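Local coordinates for protein putative endo-1,4-beta-xylanase (Bacteroides thetaiotaomicron VPI-5482, PDB 5MSX) that probably hydrolyses O-glycosidic bonds as a glycoside hydrolase of family 43, an arabinofuranosidase linked to the breakdown of plant pectin by a gut bacterium, at residues 328-336 with 365-373; 68-76 with 310-318. One frame throughout, in Å; residues are numbered along the deposited sequence.

Contact 1: residues 328-336 with 365-373. With CA (calcium ion), chain T.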
loop_
_atom_site.group_PDB
_atom_site.type_symbol
_atom_site.label_atom_id
_atom_site.label_comp_id
_atom_site.label_asym_id
_atom_site.label_seq_id
_atom_site.Cartn_x
_atom_site.Cartn_y
_atom_site.Cartn_z
ATOM N N VAL C 328 32.329 -45.669 1.317
ATOM C CA VAL C 328 31.304 -45.508 2.333
ATOM C C VAL C 328 30.674 -46.861 2.583
ATOM O O VAL C 328 30.734 -47.729 1.732
ATOM C CB VAL C 328 30.183 -44.523 1.911
ATOM C CG1 VAL C 328 30.639 -43.092 2.052
ATOM C CG2 VAL C 328 29.734 -44.769 0.477
ATOM N N TYR C 329 30.081 -47.026 3.754
ATOM C CA TYR C 329 29.357 -48.248 4.110
ATOM C C TYR C 329 28.486 -47.920 5.294
ATOM O O TYR C 329 28.711 -46.919 5.951
ATOM C CB TYR C 329 30.300 -49.431 4.412
ATOM C CG TYR C 329 31.353 -49.176 5.477
ATOM C CD1 TYR C 329 31.067 -49.363 6.836
ATOM C CD2 TYR C 329 32.634 -48.755 5.126
ATOM C CE1 TYR C 329 32.039 -49.135 7.812
ATOM C CE2 TYR C 329 33.602 -48.515 6.093
ATOM C CZ TYR C 329 33.300 -48.710 7.429
ATOM O OH TYR C 329 34.264 -48.478 8.373
ATOM N N ALA C 330 27.480 -48.747 5.549
ATOM C CA ALA C 330 26.465 -48.426 6.539
ATOM C C ALA C 330 26.023 -49.643 7.326
ATOM O O ALA C 330 26.409 -50.741 7.015
ATOM C CB ALA C 330 25.264 -47.787 5.847
ATOM N N SER C 331 25.214 -49.412 8.349
ATOM C CA SER C 331 24.622 -50.466 9.163
ATOM C C SER C 331 23.622 -51.335 8.417
ATOM O O SER C 331 23.471 -52.505 8.733
ATOM C CB SER C 331 23.927 -49.851 10.379
ATOM O OG SER C 331 22.843 -49.011 10.020
ATOM N N SER C 332 22.900 -50.739 7.468
ATOM C CA SER C 332 21.995 -51.467 6.605
ATOM C C SER C 332 21.657 -50.636 5.371
ATOM O O SER C 332 22.021 -49.449 5.262
ATOM C CB SER C 332 20.710 -51.827 7.346
ATOM O OG SER C 332 19.924 -50.685 7.601
ATOM N N ILE C 333 20.972 -51.296 4.440
ATOM C CA ILE C 333 20.531 -50.712 3.183
ATOM C C ILE C 333 19.105 -51.191 2.969
ATOM O O ILE C 333 18.848 -52.410 3.038
ATOM C CB ILE C 333 21.421 -51.155 2.007
ATOM C CG1 ILE C 333 22.886 -50.767 2.276
ATOM C CG2 ILE C 333 20.921 -50.557 0.696
ATOM C CD1 ILE C 333 23.882 -51.398 1.335
ATOM N N GLU C 334 18.176 -50.249 2.744
ATOM C CA GLU C 334 16.820 -50.612 2.411
ATOM C C GLU C 334 16.782 -51.343 1.068
ATOM O O GLU C 334 17.536 -51.034 0.146
ATOM C CB GLU C 334 15.882 -49.382 2.383
ATOM C CG GLU C 334 14.389 -49.717 2.278
ATOM C CD GLU C 334 13.920 -50.733 3.339
ATOM O OE1 GLU C 334 13.406 -50.307 4.391
ATOM O OE2 GLU C 334 14.077 -51.971 3.142
ATOM N N VAL C 335 15.888 -52.317 0.978
ATOM C CA VAL C 335 15.642 -53.071 -0.267
ATOM C C VAL C 335 15.115 -52.134 -1.399
ATOM O O VAL C 335 14.421 -51.168 -1.096
ATOM C CB VAL C 335 14.651 -54.238 0.036
ATOM C CG1 VAL C 335 13.241 -53.724 0.355
ATOM C CG2 VAL C 335 14.606 -55.243 -1.097
ATOM N N PRO C 336 15.436 -52.418 -2.683
ATOM C CA PRO C 336 14.979 -51.536 -3.763
ATOM C C PRO C 336 13.467 -51.345 -3.818
ATOM O O PRO C 336 12.695 -52.261 -3.462
ATOM C CB PRO C 336 15.457 -52.237 -5.037
ATOM C CG PRO C 336 16.596 -53.094 -4.600
ATOM C CD PRO C 336 16.275 -53.522 -3.213
ATOM N N SER C 365 19.291 -38.830 -5.495
ATOM C CA SER C 365 19.598 -40.106 -4.872
ATOM C C SER C 365 19.869 -40.003 -3.373
ATOM O O SER C 365 20.386 -38.986 -2.884
ATOM C CB SER C 365 20.800 -40.716 -5.545
ATOM O OG SER C 365 21.961 -39.943 -5.346
ATOM N N ARG C 366 19.547 -41.078 -2.661
ATOM C CA ARG C 366 19.706 -41.132 -1.224
ATOM C C ARG C 366 20.081 -42.530 -0.746
ATOM O O ARG C 366 19.616 -43.541 -1.309
ATOM C CB ARG C 366 18.388 -40.734 -0.541
ATOM C CG ARG C 366 17.194 -41.411 -1.177
ATOM C CD ARG C 366 15.909 -41.015 -0.520
ATOM N NE ARG C 366 14.835 -41.674 -1.227
ATOM C CZ ARG C 366 13.622 -41.881 -0.754
ATOM N NH1 ARG C 366 13.280 -41.440 0.434
ATOM N NH2 ARG C 366 12.744 -42.521 -1.498
ATOM N N TRP C 367 20.893 -42.565 0.313
ATOM C CA TRP C 367 20.997 -43.758 1.181
ATOM C C TRP C 367 19.771 -43.793 2.047
ATOM O O TRP C 367 19.300 -42.744 2.494
ATOM C CB TRP C 367 22.246 -43.717 2.065
ATOM C CG TRP C 367 22.250 -44.717 3.204
ATOM C CD1 TRP C 367 22.308 -46.075 3.099
ATOM C CD2 TRP C 367 22.184 -44.429 4.602
ATOM N NE1 TRP C 367 22.279 -46.658 4.341
ATOM C CE2 TRP C 367 22.223 -45.675 5.287
ATOM C CE3 TRP C 367 22.134 -43.239 5.354
ATOM C CZ2 TRP C 367 22.186 -45.774 6.697
ATOM C CZ3 TRP C 367 22.085 -43.334 6.782
ATOM C CH2 TRP C 367 22.106 -44.604 7.425
ATOM N N MET C 368 19.240 -44.988 2.276
ATOM C CA MET C 368 18.239 -45.223 3.301
ATOM C C MET C 368 18.570 -46.519 4.046
ATOM O O MET C 368 18.819 -47.563 3.422
ATOM C CB MET C 368 16.839 -45.349 2.695
ATOM C CG MET C 368 16.300 -44.075 2.047
ATOM S SD MET C 368 15.746 -42.892 3.271
ATOM C CE MET C 368 14.291 -43.670 3.935
ATOM N N ALA C 369 18.573 -46.445 5.377
ATOM C CA ALA C 369 18.674 -47.627 6.235
ATOM C C ALA C 369 17.436 -48.512 6.060
ATOM O O ALA C 369 16.335 -48.005 5.738
ATOM C CB ALA C 369 18.799 -47.203 7.699
ATOM N N ALA C 370 17.598 -49.821 6.290
ATOM C CA ALA C 370 16.462 -50.743 6.239
ATOM C C ALA C 370 15.441 -50.415 7.333
ATOM O O ALA C 370 15.798 -49.913 8.407
ATOM C CB ALA C 370 16.917 -52.187 6.346
ATOM N N ALA C 371 14.170 -50.667 7.028
ATOM C CA ALA C 371 13.071 -50.472 7.974
ATOM C C ALA C 371 13.345 -51.103 9.350
ATOM O O ALA C 371 13.105 -50.447 10.360
ATOM C CB ALA C 371 11.768 -51.020 7.391
ATOM N N GLU C 372 13.896 -52.326 9.365
ATOM C CA GLU C 372 14.174 -53.084 10.600
ATOM C C GLU C 372 15.309 -52.495 11.418
ATOM O O GLU C 372 15.429 -52.790 12.609
ATOM C CB GLU C 372 14.541 -54.536 10.280
ATOM N N ASP C 373 16.148 -51.674 10.785
ATOM C CA ASP C 373 17.319 -51.082 11.432
ATOM C C ASP C 373 17.001 -49.687 12.025
ATOM O O ASP C 373 17.592 -48.672 11.633
ATOM C CB ASP C 373 18.474 -51.031 10.410
ATOM C CG ASP C 373 19.754 -50.440 10.974
ATOM O OD1 ASP C 373 19.969 -50.489 12.205
ATOM O OD2 ASP C 373 20.545 -49.909 10.171
HETATM CA CA CA T . 22.679 -38.382 -3.395
#

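Contact 2: residues 68-76 with 310-318. With EDO (1,2-ethanediol), chain B.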
loop_
_atom_site.group_PDB
_atom_site.type_symbol
_atom_site.label_atom_id
_atom_site.label_comp_id
_atom_site.label_asym_id
_atom_site.label_seq_id
_atom_site.Cartn_x
_atom_site.Cartn_y
_atom_site.Cartn_z
ATOM N N TRP C 68 13.547 -22.632 1.125
ATOM C CA TRP C 68 14.947 -22.930 0.891
ATOM C C TRP C 68 15.602 -21.736 0.221
ATOM O O TRP C 68 14.969 -21.070 -0.616
ATOM C CB TRP C 68 15.075 -24.148 -0.007
ATOM C CG TRP C 68 14.585 -25.425 0.549
ATOM C CD1 TRP C 68 13.296 -25.843 0.648
ATOM C CD2 TRP C 68 15.396 -26.488 1.062
ATOM N NE1 TRP C 68 13.254 -27.090 1.219
ATOM C CE2 TRP C 68 14.533 -27.512 1.465
ATOM C CE3 TRP C 68 16.766 -26.655 1.238
ATOM C CZ2 TRP C 68 14.996 -28.708 2.008
ATOM C CZ3 TRP C 68 17.221 -27.841 1.769
ATOM C CH2 TRP C 68 16.342 -28.847 2.153
ATOM N N LYS C 69 16.847 -21.454 0.598
ATOM C CA LYS C 69 17.599 -20.333 0.092
ATOM C C LYS C 69 18.962 -20.787 -0.370
ATOM O O LYS C 69 19.518 -21.764 0.153
ATOM C CB LYS C 69 17.824 -19.275 1.183
ATOM C CG LYS C 69 16.575 -18.603 1.721
ATOM C CD LYS C 69 16.842 -17.860 3.042
ATOM C CE LYS C 69 17.987 -16.858 2.938
ATOM N NZ LYS C 69 17.913 -15.791 3.977
ATOM N N SER C 70 19.511 -20.019 -1.300
ATOM C CA SER C 70 20.775 -20.280 -1.912
ATOM C C SER C 70 21.388 -19.002 -2.471
ATOM O O SER C 70 20.700 -18.200 -3.128
ATOM C CB SER C 70 20.577 -21.242 -3.087
ATOM O OG SER C 70 21.814 -21.548 -3.680
ATOM N N LYS C 71 22.698 -18.847 -2.292
ATOM C CA LYS C 71 23.413 -17.719 -2.872
ATOM C C LYS C 71 23.798 -17.975 -4.316
ATOM O O LYS C 71 23.978 -17.030 -5.091
ATOM C CB LYS C 71 24.647 -17.404 -2.043
ATOM C CG LYS C 71 24.297 -17.002 -0.621
ATOM C CD LYS C 71 25.512 -16.504 0.152
ATOM C CE LYS C 71 25.119 -15.998 1.535
ATOM N NZ LYS C 71 24.993 -17.128 2.498
ATOM N N ASP C 72 23.929 -19.244 -4.685
ATOM C CA ASP C 72 24.492 -19.610 -5.990
ATOM C C ASP C 72 23.590 -20.512 -6.858
ATOM O O ASP C 72 23.957 -20.812 -7.989
ATOM C CB ASP C 72 25.865 -20.285 -5.804
ATOM C CG ASP C 72 25.802 -21.564 -4.945
ATOM O OD1 ASP C 72 24.727 -21.970 -4.452
ATOM O OD2 ASP C 72 26.854 -22.193 -4.749
ATOM N N PHE C 73 22.438 -20.935 -6.332
ATOM C CA PHE C 73 21.524 -21.895 -7.018
ATOM C C PHE C 73 21.959 -23.380 -6.983
ATOM O O PHE C 73 21.309 -24.244 -7.603
ATOM C CB PHE C 73 21.256 -21.468 -8.478
ATOM C CG PHE C 73 19.846 -21.740 -8.927
ATOM C CD1 PHE C 73 18.803 -20.941 -8.470
ATOM C CD2 PHE C 73 19.561 -22.795 -9.795
ATOM C CE1 PHE C 73 17.486 -21.181 -8.872
ATOM C CE2 PHE C 73 18.244 -23.046 -10.187
ATOM C CZ PHE C 73 17.203 -22.247 -9.715
ATOM N N VAL C 74 23.014 -23.681 -6.231
ATOM C CA VAL C 74 23.551 -25.050 -6.123
ATOM C C VAL C 74 23.404 -25.537 -4.678
ATOM O O VAL C 74 22.822 -26.588 -4.426
ATOM C CB VAL C 74 25.012 -25.073 -6.582
ATOM C CG1 VAL C 74 25.626 -26.452 -6.434
ATOM C CG2 VAL C 74 25.088 -24.617 -8.036
ATOM N N HIS C 75 23.929 -24.753 -3.734
ATOM C CA HIS C 75 23.817 -25.049 -2.309
ATOM C C HIS C 75 22.626 -24.375 -1.698
ATOM O O HIS C 75 22.573 -23.153 -1.659
ATOM C CB HIS C 75 25.100 -24.594 -1.604
ATOM C CG HIS C 75 26.320 -25.250 -2.158
ATOM N ND1 HIS C 75 27.121 -24.652 -3.107
ATOM C CD2 HIS C 75 26.835 -26.485 -1.951
ATOM C CE1 HIS C 75 28.100 -25.476 -3.434
ATOM N NE2 HIS C 75 27.952 -26.593 -2.744
ATOM N N TRP C 76 21.683 -25.177 -1.204
ATOM C CA TRP C 76 20.410 -24.704 -0.668
ATOM C C TRP C 76 20.305 -25.041 0.800
ATOM O O TRP C 76 20.882 -26.026 1.224
ATOM C CB TRP C 76 19.258 -25.385 -1.416
ATOM C CG TRP C 76 19.167 -24.980 -2.867
ATOM C CD1 TRP C 76 19.827 -25.541 -3.926
ATOM C CD2 TRP C 76 18.379 -23.906 -3.403
ATOM N NE1 TRP C 76 19.499 -24.877 -5.085
ATOM C CE2 TRP C 76 18.613 -23.871 -4.792
ATOM C CE3 TRP C 76 17.511 -22.960 -2.835
ATOM C CZ2 TRP C 76 17.998 -22.919 -5.640
ATOM C CZ3 TRP C 76 16.886 -22.017 -3.672
ATOM C CH2 TRP C 76 17.131 -22.014 -5.061
ATOM N N GLY C 310 20.123 -30.291 -14.265
ATOM C CA GLY C 310 20.156 -28.982 -13.652
ATOM C C GLY C 310 20.875 -27.952 -14.521
ATOM O O GLY C 310 21.266 -28.205 -15.641
ATOM N N VAL C 311 21.013 -26.765 -13.989
ATOM C CA VAL C 311 21.560 -25.629 -14.739
ATOM C C VAL C 311 22.818 -25.074 -14.072
ATOM O O VAL C 311 23.301 -24.030 -14.479
ATOM C CB VAL C 311 20.502 -24.511 -14.888
ATOM C CG1 VAL C 311 19.381 -24.964 -15.815
ATOM C CG2 VAL C 311 19.958 -24.073 -13.532
ATOM N N GLY C 312 23.335 -25.759 -13.057
ATOM C CA GLY C 312 24.572 -25.326 -12.374
ATOM C C GLY C 312 24.365 -24.041 -11.606
ATOM O O GLY C 312 23.217 -23.698 -11.216
ATOM N N ALA C 313 25.461 -23.322 -11.403
ATOM C CA ALA C 313 25.442 -22.087 -10.637
ATOM C C ALA C 313 24.976 -20.913 -11.503
ATOM O O ALA C 313 25.445 -20.739 -12.618
ATOM C CB ALA C 313 26.837 -21.796 -10.046
ATOM N N LEU C 314 24.058 -20.108 -10.972
ATOM C CA LEU C 314 23.556 -18.925 -11.644
ATOM C C LEU C 314 24.168 -17.648 -11.079
ATOM O O LEU C 314 23.831 -16.557 -11.530
ATOM C CB LEU C 314 22.029 -18.876 -11.543
ATOM C CG LEU C 314 21.285 -20.079 -12.160
ATOM C CD1 LEU C 314 19.788 -19.807 -12.192
ATOM C CD2 LEU C 314 21.820 -20.376 -13.559
ATOM N N LYS C 315 25.065 -17.785 -10.106
ATOM C CA LYS C 315 25.852 -16.676 -9.588
ATOM C C LYS C 315 27.217 -17.201 -9.139
ATOM O O LYS C 315 27.290 -18.275 -8.531
ATOM C CB LYS C 315 25.171 -16.068 -8.375
ATOM C CG LYS C 315 24.028 -15.132 -8.660
ATOM C CD LYS C 315 23.415 -14.710 -7.333
ATOM C CE LYS C 315 22.193 -13.834 -7.498
ATOM N NZ LYS C 315 22.538 -12.570 -8.186
ATOM N N LYS C 316 28.272 -16.435 -9.420
ATOM C CA LYS C 316 29.618 -16.722 -8.929
ATOM C C LYS C 316 29.698 -16.269 -7.486
ATOM O O LYS C 316 29.620 -15.075 -7.237
ATOM C CB LYS C 316 30.654 -15.962 -9.752
ATOM N N VAL C 317 29.801 -17.204 -6.536
ATOM C CA VAL C 317 30.118 -16.881 -5.125
ATOM C C VAL C 317 31.272 -17.749 -4.632
ATOM O O VAL C 317 31.538 -18.818 -5.172
ATOM C CB VAL C 317 28.923 -17.021 -4.144
ATOM C CG1 VAL C 317 27.736 -16.208 -4.621
ATOM C CG2 VAL C 317 28.534 -18.472 -3.923
ATOM N N LYS C 318 31.951 -17.271 -3.598
ATOM C CA LYS C 318 33.100 -17.981 -3.051
ATOM C C LYS C 318 32.558 -19.117 -2.209
ATOM O O LYS C 318 31.597 -18.953 -1.455
ATOM C CB LYS C 318 33.996 -17.056 -2.206
HETATM C C1 EDO B . 23.352 -15.938 -14.708
HETATM O O1 EDO B . 22.189 -15.635 -13.907
HETATM C C2 EDO B . 22.995 -17.015 -15.729
HETATM O O2 EDO B . 21.589 -16.924 -16.054
HETATM O O HOH W 1 21.602 -25.659 -9.832
#

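Contact 1: residues 328-336 with 365-373
Just after S365, which binds the calcium ion through O and OG in a site completed by F357, D360, A362, W454 and E455, W367 turns the edge of its indole to S332: NE1 donates to S332 O at 3.0 Å, the acceptor only 6° out of the ring plane. Separately, A330 CB packs 3.7 Å from W367 CE2. M368 contributes backbone, its O accepting from E334 N at 2.8 Å while its side chain leads off toward F353. This segment belongs to the F5/8 type C domain, an antiparallel beta sandwich; strands 325-330 and 367-368 belong to one antiparallel sheet, the former paired with strand 378-383. At A370 the backbone N donates to S332 OG, and a type I turn begins that runs to D373. E334 reaches that turn because its chain bends at chi2 (52°): OE1 takes A371 N from above the carboxylate plane at 2.8 Å, and OE2 accepts from V335 N. D373 closes the turn with CG anti to its backbone N (chi1 -180°), which brings OD2 to two serines. S332 OG donates to the anti lone pair of D373 OD2 at 2.8 Å. S331 OG, also bonded to W378 N, approaches D373 OD2 so closely that the exact separation is doubtful.

Contact 2: residues 68-76 with 310-318
F73 and L314 form the apolar centre: CD1 of L314 sits over one face of the phenyl ring, 3.8 Å from the centroid and 12° off its normal, a CH-pi contact. W76 CZ2 lies over the opposite face, off centre toward the phenyl rim. V311 CG2 lies 3.9 Å from F73 CE2, and F46, F264 and V290 add further packing around the phenylalanine. Beyond it, V74 CG2 touches A313 CB, and the D72 and V317 side chains cross at about a right angle, V317 CG2 reaching D72 CB. The turn at 70-75 follows strand 67-70 of the family 43 catalytic domain, a five-bladed beta-propeller in this family, and combines an ST turn and ST motif at S70 with an Asx turn and Asx motif at D72. One direct hydrogen bond spans the segments, L314 N to D72 O at 3.1 Å, and a CA-H...O contact from A313 shares that carbonyl. A water adds a bridge by donating to F73 O and G312 O. Within the turn, the D72 carboxylate (chi1 59°) folds back over its own chain: OD1 accepts V74 N and H75 N from the same face, and OD2 offers its syn lone pair to H75 ND1 at 3.0 Å, which helps to set the rotation of the imidazole. K315 lays CD 3.3 Å from K71 O, while its NZ runs on to a salt bridge with E41. 1,2-Ethanediol, likely a crystallisation additive, donates through O1 to L314 O.

How the contacts relate
Both segments of contact 2 come before those of contact 1: 310-318 lies in the loop between strands 287-293 and 325-330, and contact 1 starts at the end of the latter. Their centres are 29 Å apart and the nearest atoms about 12 Å, so they do not touch. Contact 2 lies at the propeller, tying the turn after strand 67-70, in the sheet with strands 34-35, 37-42 and 45-52, to the chain that leaves strand 287-293. Contact 1 lies in the F5/8 type C beta sandwich. The 310-318 segment thus belongs to the connection between the two domains, held against the propeller before the chain enters the sandwich.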